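Glycerate dehydrogenase (PDB 6P2I) probably reduces acyclic imino acids, formed in situ by a partner oxidase, to amino acids with NADPH as the hydride donor. Local coordinates at residues Gln165-Lys173 against Gly180-Leu189; Pro201-Glu212 against Arg229-Ala237. All blocks are in the same frame, centred on the assembly; numbering follows the deposited sequence.

Interaction 1: Gln165-Lys173 against Gly180-Leu189; sequences QMKVIGLNK and GIQQVDITEL. With NAP (NADP nicotinamide-adenine-dinucleotide phosphate), chain C.
L171 and I186 meet obliquely: CD2 of L171 lies 3.6 Å from CB of I186 and also touches CD1 of L189, so one methyl fills the angle between strand and helix start. L171 carries CG between its backbone N and carbonyl carbon (chi1 66°); with chi2 near 88° this sends CD2 to the helix and CD1 to the adenine of NADP, 3.6 Å from its C2A. I169, on the helix side of the sheet with Q182, puts CD1 against V184 CG2 and L189. On the other face CG1 of V168 crosses CG1 of I181 at 3.9 Å, and CG2 of I181 covers the bare backbone at G170, where a side chain would collide with it. Parallel backbone bonds fix this register: Q182 N to V168 O, G170 N to Q182 O, and V184 N to G170 O at 3.0 Å. Beyond them the amides of N172 and Q183 stand nearly perpendicular, 83° apart; both send their amide nitrogens to R176 O, Q183 OE1 takes V178 N, and a water joins N172 N to Q183 NE2. CB of N172 rests 3.3 Å from O2B of NADP, and K173 gives NZ to O1X of the 2'-phosphate at 3.0 Å, a contact suited to NADP(H). With an alanine in place of N172, R176 O would probably lose one of its two amide donors, leaving the turn after K173 less firmly tied. D185 caps helix 186-192, OD1 taking E188 N at 3.0 Å. Strand 182-183 is one edge strand of the seven-stranded parallel sheet; strand 167-171 separates it from strand 144-148, helix 152-163 packs on V168 and I181, and L189 reaches I196 of strand 195-198.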
# COMPACT_ATOMS: atom_id res chain seq x y z
N GLN A 165 0.63 1.01 -14.43
CA GLN A 165 0.45 2.04 -15.46
C GLN A 165 0.81 3.42 -14.91
O GLN A 165 -0.00 4.34 -14.88
CB GLN A 165 -0.97 2.01 -16.04
CG GLN A 165 -1.32 0.71 -16.76
CD GLN A 165 -0.44 0.44 -17.96
OE1 GLN A 165 0.20 -0.60 -18.05
NE2 GLN A 165 -0.40 1.39 -18.90
N MET A 166 2.05 3.53 -14.45
CA MET A 166 2.65 4.80 -14.06
C MET A 166 3.72 5.17 -15.08
O MET A 166 4.20 4.33 -15.84
CB MET A 166 3.29 4.70 -12.67
CG MET A 166 2.29 4.28 -11.61
SD MET A 166 3.00 4.00 -10.02
CE MET A 166 3.36 5.68 -9.54
N LYS A 167 4.07 6.46 -15.12
CA LYS A 167 5.23 6.91 -15.89
C LYS A 167 6.44 6.83 -14.97
O LYS A 167 6.42 7.39 -13.87
CB LYS A 167 5.04 8.34 -16.39
CG LYS A 167 3.59 8.70 -16.66
CD LYS A 167 3.42 9.52 -17.92
CE LYS A 167 1.95 9.68 -18.28
NZ LYS A 167 1.78 10.38 -19.58
N VAL A 168 7.47 6.11 -15.40
CA VAL A 168 8.65 5.88 -14.57
C VAL A 168 9.81 6.67 -15.14
O VAL A 168 10.19 6.48 -16.30
CB VAL A 168 9.00 4.39 -14.47
CG1 VAL A 168 10.18 4.19 -13.52
CG2 VAL A 168 7.78 3.59 -14.02
N ILE A 169 10.38 7.56 -14.32
CA ILE A 169 11.63 8.23 -14.66
C ILE A 169 12.63 7.91 -13.55
O ILE A 169 12.29 7.39 -12.49
CB ILE A 169 11.45 9.75 -14.85
CG1 ILE A 169 11.12 10.45 -13.53
CG2 ILE A 169 10.38 10.05 -15.92
CD1 ILE A 169 10.88 11.95 -13.66
N GLY A 170 13.90 8.18 -13.83
CA GLY A 170 14.90 7.76 -12.86
C GLY A 170 16.28 8.23 -13.25
O GLY A 170 16.48 8.85 -14.30
N LEU A 171 17.23 7.92 -12.38
CA LEU A 171 18.61 8.32 -12.64
C LEU A 171 19.55 7.34 -11.97
O LEU A 171 19.22 6.73 -10.95
CB LEU A 171 18.91 9.75 -12.16
CG LEU A 171 18.89 10.11 -10.68
CD1 LEU A 171 20.23 9.86 -10.03
CD2 LEU A 171 18.53 11.57 -10.51
N ASN A 172 20.72 7.20 -12.57
CA ASN A 172 21.81 6.44 -12.00
C ASN A 172 23.07 7.27 -12.16
O ASN A 172 23.03 8.44 -12.57
CB ASN A 172 21.90 5.04 -12.63
CG ASN A 172 22.15 5.08 -14.13
OD1 ASN A 172 22.54 6.10 -14.69
ND2 ASN A 172 21.93 3.95 -14.79
N LYS A 173 24.21 6.67 -11.83
CA LYS A 173 25.50 7.35 -11.89
C LYS A 173 26.24 7.10 -13.19
O LYS A 173 26.82 8.02 -13.77
CB LYS A 173 26.36 6.90 -10.70
CG LYS A 173 27.83 7.27 -10.77
CD LYS A 173 28.63 6.60 -9.65
CE LYS A 173 28.24 5.13 -9.46
NZ LYS A 173 28.66 4.25 -10.59
N GLY A 180 12.85 0.55 -19.73
CA GLY A 180 11.58 0.93 -19.14
C GLY A 180 11.62 2.12 -18.22
O GLY A 180 10.62 2.41 -17.56
N ILE A 181 12.75 2.83 -18.14
CA ILE A 181 12.90 3.97 -17.25
C ILE A 181 13.46 5.13 -18.06
O ILE A 181 14.57 5.04 -18.58
CB ILE A 181 13.84 3.64 -16.07
CG1 ILE A 181 13.25 2.51 -15.22
CG2 ILE A 181 14.08 4.89 -15.23
CD1 ILE A 181 14.18 2.02 -14.09
N GLN A 182 12.69 6.21 -18.17
CA GLN A 182 13.17 7.42 -18.84
C GLN A 182 14.15 8.12 -17.91
O GLN A 182 13.78 8.57 -16.82
CB GLN A 182 12.02 8.34 -19.20
CG GLN A 182 12.47 9.69 -19.73
CD GLN A 182 12.52 9.73 -21.25
OE1 GLN A 182 13.39 9.13 -21.88
NE2 GLN A 182 11.56 10.42 -21.84
N GLN A 183 15.41 8.22 -18.32
CA GLN A 183 16.42 8.72 -17.41
C GLN A 183 16.62 10.22 -17.59
O GLN A 183 16.65 10.73 -18.71
CB GLN A 183 17.73 7.94 -17.59
CG GLN A 183 17.53 6.54 -17.06
CD GLN A 183 18.56 5.53 -17.52
OE1 GLN A 183 18.21 4.55 -18.19
NE2 GLN A 183 19.82 5.73 -17.14
N VAL A 184 16.70 10.92 -16.46
CA VAL A 184 16.75 12.38 -16.39
C VAL A 184 17.79 12.77 -15.34
O VAL A 184 18.25 11.94 -14.57
CB VAL A 184 15.37 12.97 -16.03
CG1 VAL A 184 14.32 12.56 -17.06
CG2 VAL A 184 14.96 12.51 -14.64
N ASP A 185 18.13 14.06 -15.31
CA ASP A 185 18.96 14.53 -14.20
C ASP A 185 18.10 14.80 -12.96
O ASP A 185 16.86 14.76 -13.01
CB ASP A 185 19.81 15.74 -14.62
CG ASP A 185 19.02 17.05 -14.75
OD1 ASP A 185 17.79 17.09 -14.57
OD2 ASP A 185 19.67 18.07 -15.06
N ILE A 186 18.76 15.04 -11.82
CA ILE A 186 18.04 15.04 -10.55
C ILE A 186 17.13 16.27 -10.44
O ILE A 186 16.07 16.21 -9.80
CB ILE A 186 19.02 14.95 -9.36
CG1 ILE A 186 18.27 14.72 -8.05
CG2 ILE A 186 19.91 16.21 -9.27
CD1 ILE A 186 19.03 13.84 -7.06
N THR A 187 17.52 17.39 -11.05
CA THR A 187 16.69 18.58 -11.03
C THR A 187 15.36 18.32 -11.73
O THR A 187 14.29 18.61 -11.18
CB THR A 187 17.42 19.75 -11.68
OG1 THR A 187 18.56 20.10 -10.88
CG2 THR A 187 16.51 20.97 -11.80
N GLU A 188 15.41 17.76 -12.94
CA GLU A 188 14.17 17.40 -13.62
C GLU A 188 13.40 16.35 -12.84
O GLU A 188 12.17 16.43 -12.74
CB GLU A 188 14.45 16.90 -15.03
CG GLU A 188 13.16 16.61 -15.78
CD GLU A 188 13.37 16.25 -17.23
OE1 GLU A 188 14.54 16.18 -17.67
OE2 GLU A 188 12.36 16.05 -17.94
N LEU A 189 14.09 15.37 -12.26
CA LEU A 189 13.37 14.36 -11.48
C LEU A 189 12.59 15.01 -10.35
O LEU A 189 11.41 14.68 -10.13
CB LEU A 189 14.33 13.32 -10.93
CG LEU A 189 13.70 12.07 -10.32
CD1 LEU A 189 14.62 10.87 -10.54
CD2 LEU A 189 13.37 12.23 -8.81
PA NAP C . 22.27 -1.33 -6.57
O1A NAP C . 23.76 -1.18 -6.34
O2A NAP C . 21.76 -2.48 -7.38
O5B NAP C . 21.75 0.02 -7.26
C5B NAP C . 22.22 1.30 -6.84
C4B NAP C . 21.70 2.32 -7.84
O4B NAP C . 22.09 3.61 -7.37
C3B NAP C . 22.33 2.15 -9.23
O3B NAP C . 21.40 2.62 -10.23
C2B NAP C . 23.50 3.10 -9.20
O2B NAP C . 23.88 3.55 -10.49
C1B NAP C . 22.87 4.23 -8.40
N9A NAP C . 23.89 5.14 -7.86
C8A NAP C . 24.99 4.80 -7.15
N7A NAP C . 25.71 5.90 -6.84
C5A NAP C . 25.07 6.96 -7.39
C6A NAP C . 25.29 8.41 -7.45
N6A NAP C . 26.37 8.98 -6.86
N1A NAP C . 24.38 9.15 -8.12
C2A NAP C . 23.30 8.61 -8.72
N3A NAP C . 23.02 7.29 -8.71
C4A NAP C . 23.88 6.44 -8.07
O3 NAP C . 21.61 -1.24 -5.10
PN NAP C . 20.21 -1.87 -4.62
O1N NAP C . 20.34 -3.36 -4.45
O2N NAP C . 19.09 -1.35 -5.49
O5D NAP C . 20.12 -1.23 -3.14
C5D NAP C . 20.08 0.19 -2.98
C4D NAP C . 20.10 0.55 -1.50
O4D NAP C . 18.91 0.08 -0.88
C3D NAP C . 21.20 -0.13 -0.69
O3D NAP C . 22.46 0.54 -0.80
C2D NAP C . 20.63 -0.10 0.72
O2D NAP C . 21.14 1.05 1.41
C1D NAP C . 19.12 0.02 0.52
N1N NAP C . 18.43 -1.15 1.09
C2N NAP C . 17.47 -0.96 2.02
C3N NAP C . 16.81 -2.04 2.60
C7N NAP C . 15.76 -1.81 3.66
O7N NAP C . 15.43 -2.74 4.38
N7N NAP C . 15.26 -0.59 3.85
C4N NAP C . 17.16 -3.34 2.21
C5N NAP C . 18.17 -3.51 1.25
C6N NAP C . 18.78 -2.39 0.70
P2B NAP C . 24.91 2.75 -11.44
O1X NAP C . 26.16 2.52 -10.60
O2X NAP C . 24.22 1.46 -11.78
O3X NAP C . 25.07 3.66 -12.63
O HOH W 1 9.30 5.36 -18.68
O HOH W 2 20.79 8.12 -15.40

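Interaction 2: Pro201-Glu212 against Arg229-Ala237; sequences PRNADTEIILTE and RGNLIDEQA. With NAP (NADP nicotinamide-adenine-dinucleotide phosphate), chain C.
R202 holds CG anti to its backbone N (chi1 176°) and bends at chi2, which lays its guanidinium flat on the side-chain amide of N231: the planes are 10° apart, with N231 CG 3.4 Å above the centre of the guanidinium plane. No hydrogen bond joins NH2 and ND2, both donors. E207 OE2 grips R202 in the guanidinium plane, taking NH2 at 3.1 Å, though from above its own carboxylate plane. In one of its two conformers R229 stands almost upright to R202, whose NH1 lies over the centre of its guanidinium; D77, in a salt bridge with R229 NE, probably offsets these like charges. Deeper in, packing is tight: CD2 of L232 fits against T206, 3.4 Å from its carbonyl O. L210 and I233 run alongside each other onto L198 and L224, with helix 186-192 against L210. These loops follow the C-terminal ends of strands 195-198 and 223-226, where Rossmann-type folds bind the dinucleotide: P201 CA comes to 3.2 Å from ribose O3D, and T206 CG2 lies near adenine N6A. The backbones are pinned by I208 N to N231 O, L210 N to L232 O and D234 N to L210 O, the last two nearly straight. Toward solvent the contact thins: exposed I208 drapes CG2 over D234, E212 CB meets the methyl of A237, and a water bridges E212 N and D234 OD2.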
# COMPACT_ATOMS: atom_id res chain seq x y z
N PRO A 201 22.91 3.64 -2.76
CA PRO A 201 23.76 3.40 -1.59
C PRO A 201 24.20 4.72 -0.97
O PRO A 201 24.32 5.74 -1.65
CB PRO A 201 24.94 2.63 -2.16
CG PRO A 201 25.05 3.12 -3.56
CD PRO A 201 23.61 3.27 -4.01
N ARG A 202 24.47 4.67 0.33
CA ARG A 202 25.04 5.81 1.03
C ARG A 202 26.56 5.76 0.98
O ARG A 202 27.17 4.76 1.36
CB ARG A 202 24.57 5.84 2.48
CG ARG A 202 25.21 6.94 3.30
CD ARG A 202 25.37 6.50 4.74
NE ARG A 202 25.82 7.58 5.59
CZ ARG A 202 25.82 7.52 6.92
NH1 ARG A 202 25.37 6.43 7.53
NH2 ARG A 202 26.26 8.55 7.63
N ASN A 203 27.17 6.84 0.49
CA ASN A 203 28.61 7.00 0.56
C ASN A 203 28.91 8.50 0.57
O ASN A 203 28.00 9.32 0.64
CB ASN A 203 29.31 6.27 -0.60
CG ASN A 203 28.76 6.66 -1.95
OD1 ASN A 203 28.62 7.84 -2.26
ND2 ASN A 203 28.42 5.66 -2.76
N ALA A 204 30.20 8.84 0.51
CA ALA A 204 30.60 10.24 0.56
C ALA A 204 29.98 11.05 -0.58
O ALA A 204 29.70 12.24 -0.41
CB ALA A 204 32.13 10.34 0.52
N ASP A 205 29.73 10.42 -1.73
CA ASP A 205 29.15 11.12 -2.87
C ASP A 205 27.65 11.34 -2.73
O ASP A 205 27.13 12.36 -3.20
CB ASP A 205 29.42 10.34 -4.16
CG ASP A 205 30.90 10.19 -4.47
OD1 ASP A 205 31.71 10.97 -3.92
OD2 ASP A 205 31.24 9.29 -5.26
N THR A 206 26.94 10.42 -2.09
CA THR A 206 25.49 10.47 -2.05
C THR A 206 24.93 11.01 -0.74
O THR A 206 23.72 11.21 -0.65
CB THR A 206 24.90 9.08 -2.32
OG1 THR A 206 25.29 8.19 -1.26
CG2 THR A 206 25.42 8.53 -3.63
N GLU A 207 25.77 11.24 0.27
CA GLU A 207 25.28 11.86 1.49
C GLU A 207 24.68 13.22 1.18
O GLU A 207 25.29 14.03 0.48
CB GLU A 207 26.40 11.98 2.52
CG GLU A 207 26.74 10.65 3.17
CD GLU A 207 26.85 10.75 4.66
OE1 GLU A 207 26.12 11.57 5.26
OE2 GLU A 207 27.67 10.01 5.24
N ILE A 208 23.47 13.46 1.69
CA ILE A 208 22.73 14.70 1.48
C ILE A 208 22.60 14.99 -0.01
O ILE A 208 22.77 16.14 -0.45
CB ILE A 208 23.40 15.89 2.20
CG1 ILE A 208 24.00 15.46 3.54
CG2 ILE A 208 22.38 17.00 2.44
CD1 ILE A 208 22.96 15.17 4.60
N ILE A 209 22.32 13.96 -0.80
CA ILE A 209 22.09 14.19 -2.22
C ILE A 209 20.80 14.98 -2.43
O ILE A 209 20.71 15.79 -3.37
CB ILE A 209 22.08 12.86 -3.00
CG1 ILE A 209 22.19 13.13 -4.51
CG2 ILE A 209 20.84 12.03 -2.67
CD1 ILE A 209 22.09 11.89 -5.37
N LEU A 210 19.81 14.81 -1.55
CA LEU A 210 18.59 15.62 -1.60
C LEU A 210 18.83 16.85 -0.73
O LEU A 210 18.56 16.87 0.47
CB LEU A 210 17.38 14.82 -1.13
CG LEU A 210 16.84 13.75 -2.09
CD1 LEU A 210 15.43 13.35 -1.70
CD2 LEU A 210 16.90 14.24 -3.52
N THR A 211 19.37 17.88 -1.36
CA THR A 211 19.67 19.14 -0.69
C THR A 211 18.39 19.92 -0.41
O THR A 211 17.31 19.62 -0.93
CB THR A 211 20.60 19.97 -1.57
OG1 THR A 211 19.95 20.23 -2.81
CG2 THR A 211 21.89 19.21 -1.84
N GLU A 212 18.53 20.95 0.44
CA GLU A 212 17.42 21.87 0.65
C GLU A 212 16.92 22.45 -0.67
O GLU A 212 15.71 22.55 -0.90
CB GLU A 212 17.83 23.00 1.60
CG GLU A 212 16.72 24.01 1.87
CD GLU A 212 17.14 25.12 2.80
OE1 GLU A 212 18.28 25.08 3.31
OE2 GLU A 212 16.33 26.05 3.03
N ARG A 229 19.18 5.08 3.48
CA ARG A 229 19.67 5.78 4.65
C ARG A 229 19.02 7.15 4.78
O ARG A 229 18.77 7.83 3.79
CB ARG A 229 21.19 5.93 4.59
CG ARG A 229 21.95 4.66 4.92
CD ARG A 229 21.94 4.38 6.41
NE ARG A 229 23.16 3.70 6.85
CZ ARG A 229 23.54 3.59 8.12
NH1 ARG A 229 24.66 2.95 8.43
NH2 ARG A 229 22.79 4.12 9.07
N GLY A 230 18.73 7.55 6.03
CA GLY A 230 18.22 8.89 6.26
C GLY A 230 19.21 9.97 5.87
O GLY A 230 18.81 11.07 5.47
N ASN A 231 20.51 9.66 5.96
CA ASN A 231 21.59 10.58 5.64
C ASN A 231 21.65 10.99 4.18
O ASN A 231 22.43 11.89 3.84
CB ASN A 231 22.92 9.92 6.04
CG ASN A 231 22.81 9.17 7.34
OD1 ASN A 231 22.26 8.06 7.40
ND2 ASN A 231 23.31 9.77 8.42
N LEU A 232 20.87 10.34 3.31
CA LEU A 232 20.81 10.75 1.91
C LEU A 232 20.10 12.08 1.74
O LEU A 232 20.22 12.71 0.68
CB LEU A 232 20.10 9.69 1.07
CG LEU A 232 20.77 8.32 1.01
CD1 LEU A 232 19.90 7.35 0.28
CD2 LEU A 232 22.13 8.42 0.32
N ILE A 233 19.33 12.51 2.74
CA ILE A 233 18.49 13.70 2.66
C ILE A 233 19.00 14.72 3.66
O ILE A 233 19.47 14.36 4.75
CB ILE A 233 17.02 13.35 2.97
CG1 ILE A 233 16.55 12.17 2.12
CG2 ILE A 233 16.13 14.58 2.77
CD1 ILE A 233 15.13 11.72 2.42
N ASP A 234 18.92 16.00 3.29
CA ASP A 234 19.01 17.06 4.29
C ASP A 234 17.78 16.94 5.18
O ASP A 234 16.72 17.49 4.87
CB ASP A 234 19.09 18.44 3.62
CG ASP A 234 19.32 19.58 4.62
OD1 ASP A 234 18.85 19.49 5.78
OD2 ASP A 234 19.96 20.57 4.23
N GLU A 235 17.91 16.21 6.29
CA GLU A 235 16.74 15.84 7.07
C GLU A 235 16.09 17.05 7.73
O GLU A 235 14.87 17.08 7.89
CB GLU A 235 17.12 14.80 8.11
CG GLU A 235 15.95 14.05 8.67
CD GLU A 235 16.39 12.96 9.62
OE1 GLU A 235 16.42 11.79 9.18
OE2 GLU A 235 16.72 13.29 10.78
N GLN A 236 16.89 18.04 8.14
CA GLN A 236 16.33 19.26 8.69
C GLN A 236 15.51 20.00 7.64
O GLN A 236 14.43 20.52 7.94
CB GLN A 236 17.44 20.16 9.23
CG GLN A 236 18.02 19.69 10.55
CD GLN A 236 18.91 20.73 11.20
OE1 GLN A 236 19.68 21.40 10.53
NE2 GLN A 236 18.79 20.86 12.52
N ALA A 237 16.01 20.06 6.40
CA ALA A 237 15.24 20.69 5.34
C ALA A 237 13.97 19.91 5.05
O ALA A 237 12.92 20.50 4.78
CB ALA A 237 16.08 20.83 4.07
PA NAP C . 22.27 -1.33 -6.57
O1A NAP C . 23.76 -1.18 -6.34
O2A NAP C . 21.76 -2.48 -7.38
O5B NAP C . 21.75 0.02 -7.26
C5B NAP C . 22.22 1.30 -6.84
C4B NAP C . 21.70 2.32 -7.84
O4B NAP C . 22.09 3.61 -7.37
C3B NAP C . 22.33 2.15 -9.23
O3B NAP C . 21.40 2.62 -10.23
C2B NAP C . 23.50 3.10 -9.20
O2B NAP C . 23.88 3.55 -10.49
C1B NAP C . 22.87 4.23 -8.40
N9A NAP C . 23.89 5.14 -7.86
C8A NAP C . 24.99 4.80 -7.15
N7A NAP C . 25.71 5.90 -6.84
C5A NAP C . 25.07 6.96 -7.39
C6A NAP C . 25.29 8.41 -7.45
N6A NAP C . 26.37 8.98 -6.86
N1A NAP C . 24.38 9.15 -8.12
C2A NAP C . 23.30 8.61 -8.72
N3A NAP C . 23.02 7.29 -8.71
C4A NAP C . 23.88 6.44 -8.07
O3 NAP C . 21.61 -1.24 -5.10
PN NAP C . 20.21 -1.87 -4.62
O1N NAP C . 20.34 -3.36 -4.45
O2N NAP C . 19.09 -1.35 -5.49
O5D NAP C . 20.12 -1.23 -3.14
C5D NAP C . 20.08 0.19 -2.98
C4D NAP C . 20.10 0.55 -1.50
O4D NAP C . 18.91 0.08 -0.88
C3D NAP C . 21.20 -0.13 -0.69
O3D NAP C . 22.46 0.54 -0.80
C2D NAP C . 20.63 -0.10 0.72
O2D NAP C . 21.14 1.05 1.41
C1D NAP C . 19.12 0.02 0.52
N1N NAP C . 18.43 -1.15 1.09
C2N NAP C . 17.47 -0.96 2.02
C3N NAP C . 16.81 -2.04 2.60
C7N NAP C . 15.76 -1.81 3.66
O7N NAP C . 15.43 -2.74 4.38
N7N NAP C . 15.26 -0.59 3.85
C4N NAP C . 17.16 -3.34 2.21
C5N NAP C . 18.17 -3.51 1.25
C6N NAP C . 18.78 -2.39 0.70
P2B NAP C . 24.91 2.75 -11.44
O1X NAP C . 26.16 2.52 -10.60
O2X NAP C . 24.22 1.46 -11.78
O3X NAP C . 25.07 3.66 -12.63
O HOH W 3 20.89 21.10 1.95

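How the interactions relate
Interaction 1 closes before interaction 2 opens along the chain, and their centres lie 19 Å apart in the same nucleotide-binding domain. Interaction 1 forms one edge of the seven-stranded parallel sheet, whereas interaction 2 joins the loops that follow strands 195-198 and 223-226, nearer its middle. They touch through helix 186-192: CD1 of I186 packs 4.0 Å from CD1 of I209 and also meets L210. NADP links them as well: both touch the adenine, interaction 1 adding the 2'-phosphate and interaction 2 the nicotinamide ribose. R229 belongs to the D-arginine pocket, its side chain about 7 Å from the ligand, so interaction 2 lies nearer the substrate.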